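Local coordinates for proline iminopeptidase-related protein (Thermus thermophilus, PDB 2YYS) that is of unknown function but belongs to the alpha/beta hydrolases of peptidase family S33 and may act as a peptidase, at residues A[3-8]-A[14-19]; A[27-32]-A[90-95]. One frame throughout, in Å; residues are numbered along the deposited sequence.

Interaction 1 (A[3-8]-A[14-19])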
loop_
_atom_site.group_PDB
_atom_site.type_symbol
_atom_site.label_atom_id
_atom_site.label_comp_id
_atom_site.label_asym_id
_atom_site.label_seq_id
_atom_site.Cartn_x
_atom_site.Cartn_y
_atom_site.Cartn_z
ATOM N N GLU A 3 -5.197 -19.771 -10.859
ATOM C CA GLU A 3 -4.194 -18.719 -10.910
ATOM C C GLU A 3 -3.912 -18.350 -12.365
ATOM O O GLU A 3 -3.401 -19.170 -13.135
ATOM C CB GLU A 3 -2.914 -19.182 -10.213
ATOM C CG GLU A 3 -1.813 -18.132 -10.209
ATOM C CD GLU A 3 -0.525 -18.621 -9.581
ATOM O OE1 GLU A 3 -0.110 -19.757 -9.865
ATOM O OE2 GLU A 3 0.090 -17.860 -8.824
ATOM N N GLU A 4 -4.250 -17.118 -12.733
ATOM C CA GLU A 4 -4.074 -16.613 -14.094
ATOM C C GLU A 4 -3.158 -15.414 -14.032
ATOM O O GLU A 4 -3.506 -14.377 -13.453
ATOM C CB GLU A 4 -5.410 -16.207 -14.729
ATOM C CG GLU A 4 -6.424 -17.334 -14.832
ATOM C CD GLU A 4 -5.907 -18.513 -15.632
ATOM O OE1 GLU A 4 -5.203 -18.282 -16.650
ATOM O OE2 GLU A 4 -6.198 -19.675 -15.229
ATOM N N ILE A 5 -1.978 -15.579 -14.622
ATOM C CA ILE A 5 -0.937 -14.581 -14.620
ATOM C C ILE A 5 -0.715 -14.114 -16.065
ATOM O O ILE A 5 -0.567 -14.926 -16.976
ATOM C CB ILE A 5 0.351 -15.176 -14.034
ATOM C CG1 ILE A 5 0.104 -15.638 -12.585
ATOM C CG2 ILE A 5 1.482 -14.160 -14.137
ATOM C CD1 ILE A 5 1.288 -16.296 -11.891
ATOM N N GLY A 6 -0.692 -12.806 -16.263
ATOM C CA GLY A 6 -0.387 -12.236 -17.561
ATOM C C GLY A 6 -0.250 -10.723 -17.527
ATOM O O GLY A 6 -0.301 -10.094 -16.470
ATOM N N TYR A 7 -0.038 -10.140 -18.694
ATOM C CA TYR A 7 -0.065 -8.703 -18.848
ATOM C C TYR A 7 -1.464 -8.354 -19.323
ATOM O O TYR A 7 -1.945 -8.911 -20.301
ATOM C CB TYR A 7 0.968 -8.250 -19.888
ATOM C CG TYR A 7 2.355 -7.957 -19.365
ATOM C CD1 TYR A 7 2.725 -8.227 -18.059
ATOM C CD2 TYR A 7 3.310 -7.395 -20.200
ATOM C CE1 TYR A 7 4.005 -7.928 -17.597
ATOM C CE2 TYR A 7 4.587 -7.097 -19.747
ATOM C CZ TYR A 7 4.929 -7.364 -18.449
ATOM O OH TYR A 7 6.194 -7.054 -18.010
ATOM N N VAL A 8 -2.106 -7.433 -18.619
ATOM C CA VAL A 8 -3.430 -6.949 -18.975
ATOM C C VAL A 8 -3.319 -5.500 -19.449
ATOM O O VAL A 8 -2.945 -4.632 -18.663
ATOM C CB VAL A 8 -4.367 -7.010 -17.762
ATOM C CG1 VAL A 8 -5.715 -6.437 -18.107
ATOM C CG2 VAL A 8 -4.498 -8.448 -17.261
ATOM N N GLU A 14 0.384 -1.546 -19.619
ATOM C CA GLU A 14 0.104 -2.973 -19.451
ATOM C C GLU A 14 0.601 -3.392 -18.090
ATOM O O GLU A 14 1.775 -3.209 -17.760
ATOM C CB GLU A 14 0.766 -3.835 -20.536
ATOM C CG GLU A 14 0.174 -3.585 -21.909
ATOM C CD GLU A 14 0.402 -4.705 -22.904
ATOM O OE1 GLU A 14 0.283 -5.890 -22.553
ATOM O OE2 GLU A 14 0.670 -4.381 -24.075
ATOM N N LEU A 15 -0.311 -3.952 -17.307
ATOM C CA LEU A 15 -0.051 -4.321 -15.926
ATOM C C LEU A 15 0.233 -5.813 -15.778
ATOM O O LEU A 15 -0.445 -6.648 -16.362
ATOM C CB LEU A 15 -1.247 -3.941 -15.057
ATOM C CG LEU A 15 -1.764 -2.504 -15.162
ATOM C CD1 LEU A 15 -2.972 -2.316 -14.274
ATOM C CD2 LEU A 15 -0.708 -1.491 -14.806
ATOM N N TYR A 16 1.257 -6.135 -14.994
ATOM C CA TYR A 16 1.479 -7.492 -14.523
ATOM C C TYR A 16 0.391 -7.831 -13.495
ATOM O O TYR A 16 0.254 -7.156 -12.478
ATOM C CB TYR A 16 2.873 -7.642 -13.915
ATOM C CG TYR A 16 3.080 -9.004 -13.341
ATOM C CD1 TYR A 16 3.498 -10.074 -14.140
ATOM C CD2 TYR A 16 2.840 -9.237 -11.993
ATOM C CE1 TYR A 16 3.673 -11.340 -13.587
ATOM C CE2 TYR A 16 2.992 -10.476 -11.451
ATOM C CZ TYR A 16 3.410 -11.537 -12.240
ATOM O OH TYR A 16 3.538 -12.782 -11.649
ATOM N N VAL A 17 -0.377 -8.881 -13.776
ATOM C CA VAL A 17 -1.527 -9.250 -12.973
ATOM C C VAL A 17 -1.442 -10.714 -12.583
ATOM O O VAL A 17 -1.112 -11.560 -13.412
ATOM C CB VAL A 17 -2.845 -8.996 -13.763
ATOM C CG1 VAL A 17 -4.049 -9.489 -13.001
ATOM C CG2 VAL A 17 -3.000 -7.506 -14.071
ATOM N N GLU A 18 -1.718 -10.995 -11.313
ATOM C CA GLU A 18 -1.921 -12.352 -10.810
ATOM C C GLU A 18 -3.332 -12.416 -10.240
ATOM O O GLU A 18 -3.625 -11.860 -9.178
ATOM C CB GLU A 18 -0.894 -12.715 -9.740
ATOM C CG GLU A 18 0.550 -12.479 -10.169
ATOM C CD GLU A 18 1.564 -12.731 -9.057
ATOM O OE1 GLU A 18 1.173 -12.700 -7.878
ATOM O OE2 GLU A 18 2.765 -12.940 -9.370
ATOM N N ASP A 19 -4.196 -13.074 -10.994
ATOM C CA ASP A 19 -5.602 -13.220 -10.711
ATOM C C ASP A 19 -5.786 -14.601 -10.100
ATOM O O ASP A 19 -5.738 -15.618 -10.794
ATOM C CB ASP A 19 -6.350 -13.054 -12.036
ATOM C CG ASP A 19 -7.842 -13.186 -11.909
ATOM O OD1 ASP A 19 -8.378 -13.382 -10.795
ATOM O OD2 ASP A 19 -8.566 -13.115 -12.920
HETATM O O HOH W 1 -1.085 -8.146 -22.907
#
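Leu15 O takes the backbone N of Val8 at 2.9 Å and also a CA-H...O contact from Tyr7. The two segments are the antiparallel arms of a beta hairpin, at the edge of the alpha/beta hydrolase sheet. Glu4 with Asp19, Gly6 with Val17 and Val8 with Leu15 are hydrogen-bonded pairs, two bonds each.

Ile5, Tyr7, Tyr16 and Glu18 share one face of the hairpin. The Tyr7 side chain crosses that of Tyr16 at about a right angle, and its CE1 comes to the edge of the Tyr16 ring, 3.9 Å from Tyr16 CB. Tyr16 has CG anti to its own N (chi1 176°), which brings the ring to Ile5, the two side chains crossing at a slant. There Ile5 CG2 lies 3.6 Å from Tyr16 CE1. The other branch of Ile5 runs beside Glu18, the two side chains pointing the same way, with Ile5 CG1 4.0 Å from Glu18 CG. Tyr16 OH also points at Glu18 OE2, but the pair is too short in the model to be trusted in detail. The other oxygen of Glu18, OE1, pairs with Arg43, which also binds Glu3; Tyr7 OH bonds Arg65 O.

Val8 and Val17 lie on the other face, against Leu88 of helix 78-91. Their CG2 methyls meet at 3.6 Å. Asp19, on that face too, forms salt bridges with Arg2 and Arg54. Near the turn, one water donates to Tyr7 O at 2.8 Å and to Glu14 OE1 at 2.7 Å.

Interaction 2 (A[27-32]-A[90-95])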
loop_
_atom_site.group_PDB
_atom_site.type_symbol
_atom_site.label_atom_id
_atom_site.label_comp_id
_atom_site.label_asym_id
_atom_site.label_seq_id
_atom_site.Cartn_x
_atom_site.Cartn_y
_atom_site.Cartn_z
ATOM N N ALA A 27 -14.338 -10.497 -4.660
ATOM C CA ALA A 27 -13.105 -10.006 -5.246
ATOM C C ALA A 27 -12.414 -8.958 -4.372
ATOM O O ALA A 27 -13.074 -8.088 -3.798
ATOM C CB ALA A 27 -13.392 -9.438 -6.604
ATOM N N LEU A 28 -11.084 -9.064 -4.282
ATOM C CA LEU A 28 -10.221 -8.067 -3.644
ATOM C C LEU A 28 -9.115 -7.675 -4.583
ATOM O O LEU A 28 -8.488 -8.547 -5.185
ATOM C CB LEU A 28 -9.578 -8.643 -2.377
ATOM C CG LEU A 28 -10.574 -9.081 -1.321
ATOM C CD1 LEU A 28 -9.893 -9.873 -0.234
ATOM C CD2 LEU A 28 -11.270 -7.852 -0.739
ATOM N N PHE A 29 -8.875 -6.369 -4.703
ATOM C CA PHE A 29 -7.751 -5.843 -5.447
ATOM C C PHE A 29 -6.678 -5.373 -4.475
ATOM O O PHE A 29 -6.982 -4.741 -3.458
ATOM C CB PHE A 29 -8.217 -4.707 -6.359
ATOM C CG PHE A 29 -8.905 -5.198 -7.598
ATOM C CD1 PHE A 29 -8.313 -5.078 -8.830
ATOM C CD2 PHE A 29 -10.123 -5.843 -7.511
ATOM C CE1 PHE A 29 -8.940 -5.556 -9.970
ATOM C CE2 PHE A 29 -10.750 -6.325 -8.648
ATOM C CZ PHE A 29 -10.155 -6.191 -9.869
ATOM N N VAL A 30 -5.423 -5.686 -4.787
ATOM C CA VAL A 30 -4.308 -5.388 -3.895
ATOM C C VAL A 30 -3.537 -4.210 -4.447
ATOM O O VAL A 30 -3.137 -4.207 -5.610
ATOM C CB VAL A 30 -3.399 -6.604 -3.713
ATOM C CG1 VAL A 30 -2.218 -6.304 -2.771
ATOM C CG2 VAL A 30 -4.206 -7.745 -3.159
ATOM N N LEU A 31 -3.367 -3.192 -3.608
ATOM C CA LEU A 31 -2.655 -1.978 -3.976
ATOM C C LEU A 31 -1.343 -1.879 -3.183
ATOM O O LEU A 31 -1.343 -1.537 -1.994
ATOM C CB LEU A 31 -3.556 -0.761 -3.741
ATOM C CG LEU A 31 -4.714 -0.632 -4.741
ATOM C CD1 LEU A 31 -5.771 0.357 -4.253
ATOM C CD2 LEU A 31 -4.190 -0.208 -6.109
ATOM N N HIS A 32 -0.224 -2.198 -3.831
ATOM C CA HIS A 32 1.087 -2.100 -3.184
ATOM C C HIS A 32 1.511 -0.632 -3.003
ATOM O O HIS A 32 0.891 0.297 -3.541
ATOM C CB HIS A 32 2.160 -2.850 -3.983
ATOM C CG HIS A 32 2.498 -2.184 -5.274
ATOM N ND1 HIS A 32 2.064 -2.659 -6.492
ATOM C CD2 HIS A 32 3.179 -1.049 -5.535
ATOM C CE1 HIS A 32 2.483 -1.849 -7.445
ATOM N NE2 HIS A 32 3.162 -0.863 -6.892
ATOM N N GLU A 90 -12.584 -3.824 -14.831
ATOM C CA GLU A 90 -13.483 -3.961 -15.973
ATOM C C GLU A 90 -12.909 -4.931 -17.001
ATOM O O GLU A 90 -13.648 -5.712 -17.578
ATOM C CB GLU A 90 -13.808 -2.591 -16.579
ATOM C CG GLU A 90 -14.785 -1.812 -15.688
ATOM C CD GLU A 90 -14.868 -0.316 -15.980
ATOM O OE1 GLU A 90 -14.282 0.138 -16.999
ATOM O OE2 GLU A 90 -15.535 0.403 -15.182
ATOM N N ALA A 91 -11.589 -4.921 -17.175
ATOM C CA ALA A 91 -10.927 -5.850 -18.089
ATOM C C ALA A 91 -11.115 -7.288 -17.614
ATOM O O ALA A 91 -11.271 -8.190 -18.426
ATOM C CB ALA A 91 -9.447 -5.510 -18.221
ATOM N N LEU A 92 -11.144 -7.489 -16.297
ATOM C CA LEU A 92 -11.328 -8.818 -15.721
ATOM C C LEU A 92 -12.801 -9.197 -15.503
ATOM O O LEU A 92 -13.084 -10.302 -15.062
ATOM C CB LEU A 92 -10.558 -8.933 -14.399
ATOM C CG LEU A 92 -9.039 -8.713 -14.443
ATOM C CD1 LEU A 92 -8.479 -8.790 -13.024
ATOM C CD2 LEU A 92 -8.345 -9.729 -15.367
ATOM N N GLY A 93 -13.728 -8.293 -15.824
ATOM C CA GLY A 93 -15.157 -8.532 -15.670
ATOM C C GLY A 93 -15.628 -8.548 -14.222
ATOM O O GLY A 93 -16.633 -9.173 -13.902
ATOM N N VAL A 94 -14.895 -7.871 -13.341
ATOM C CA VAL A 94 -15.276 -7.748 -11.936
ATOM C C VAL A 94 -16.042 -6.433 -11.765
ATOM O O VAL A 94 -15.540 -5.374 -12.129
ATOM C CB VAL A 94 -14.035 -7.756 -11.020
ATOM C CG1 VAL A 94 -14.433 -7.575 -9.560
ATOM C CG2 VAL A 94 -13.238 -9.053 -11.201
ATOM N N GLU A 95 -17.247 -6.502 -11.207
ATOM C CA GLU A 95 -18.104 -5.322 -11.059
ATOM C C GLU A 95 -17.908 -4.625 -9.726
ATOM O O GLU A 95 -17.767 -3.416 -9.672
ATOM C CB GLU A 95 -19.564 -5.714 -11.147
ATOM C CG GLU A 95 -20.118 -5.840 -12.550
ATOM C CD GLU A 95 -21.565 -6.266 -12.480
ATOM O OE1 GLU A 95 -22.417 -5.390 -12.205
ATOM O OE2 GLU A 95 -21.826 -7.483 -12.620
#
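Val94 CG1 is the bump of this contact. It lies 3.6 Å from Ala27 CB and 4.0 Å from Phe29 CE2, in the hollow between the alanine methyl and the phenylalanine ring. With chi1 at 178°, CG1 is the branch of Val94 turned to the strand, and it does the touching. The methyl comes to the edge of the Phe29 ring, near its plane. The two side chains approach from opposite directions, one from the strand and one from the loop.

Leu92 makes a looser contact further round the ring: its CD1 is 4.4 Å from Phe29 CZ. Leu92 and Val94 thus meet neighbouring carbons of the same ring. No hydrogen bond joins the segments, and the contact is small and apolar.

Ala27 and Phe29 alternate with Leu28, which turns to the other face of the sheet. The Phe29 ring also packs on Leu88 and Ala89 of helix 78-91 and meets the ring of Phe97. Val94 also touches Arg54 of strand 54-58.

Gly93 shapes the turn between the two bumps. It leaves the helix with a positive phi of 72° in a Schellman motif, and its N bonds back to Glu90 O at 3.1 Å. The chain then runs on to strand 97-102, which lies parallel to strand 27-31. Helix 78-91 is thus the crossover helix from strand 54-58 to strand 97-102, in the beta-alpha-beta layering of the alpha/beta hydrolase fold.

In the fold
The hairpin of interaction 1 is complete before the chain enters strand 27-31, the next strand. Strand 54-58 lies between strands 14-20 and 27-31 in the sheet. The centres of the two interactions are about 11 Å apart. Helix 78-91 and the loop after it bring them together: Val8 CG1 packs on Ala91 CB at 3.8 Å, and Asp19 OD2 is 4.2 Å from Leu92 CD2. Leu88 touches Val8 and Val17 of interaction 1 and Phe29 of interaction 2. Arg54 bridges them too, with a salt bridge to Asp19 and a weak hydrogen bond to Leu92 O. Glycerol, probably from crystallisation, lies near Gly6 and near Leu92.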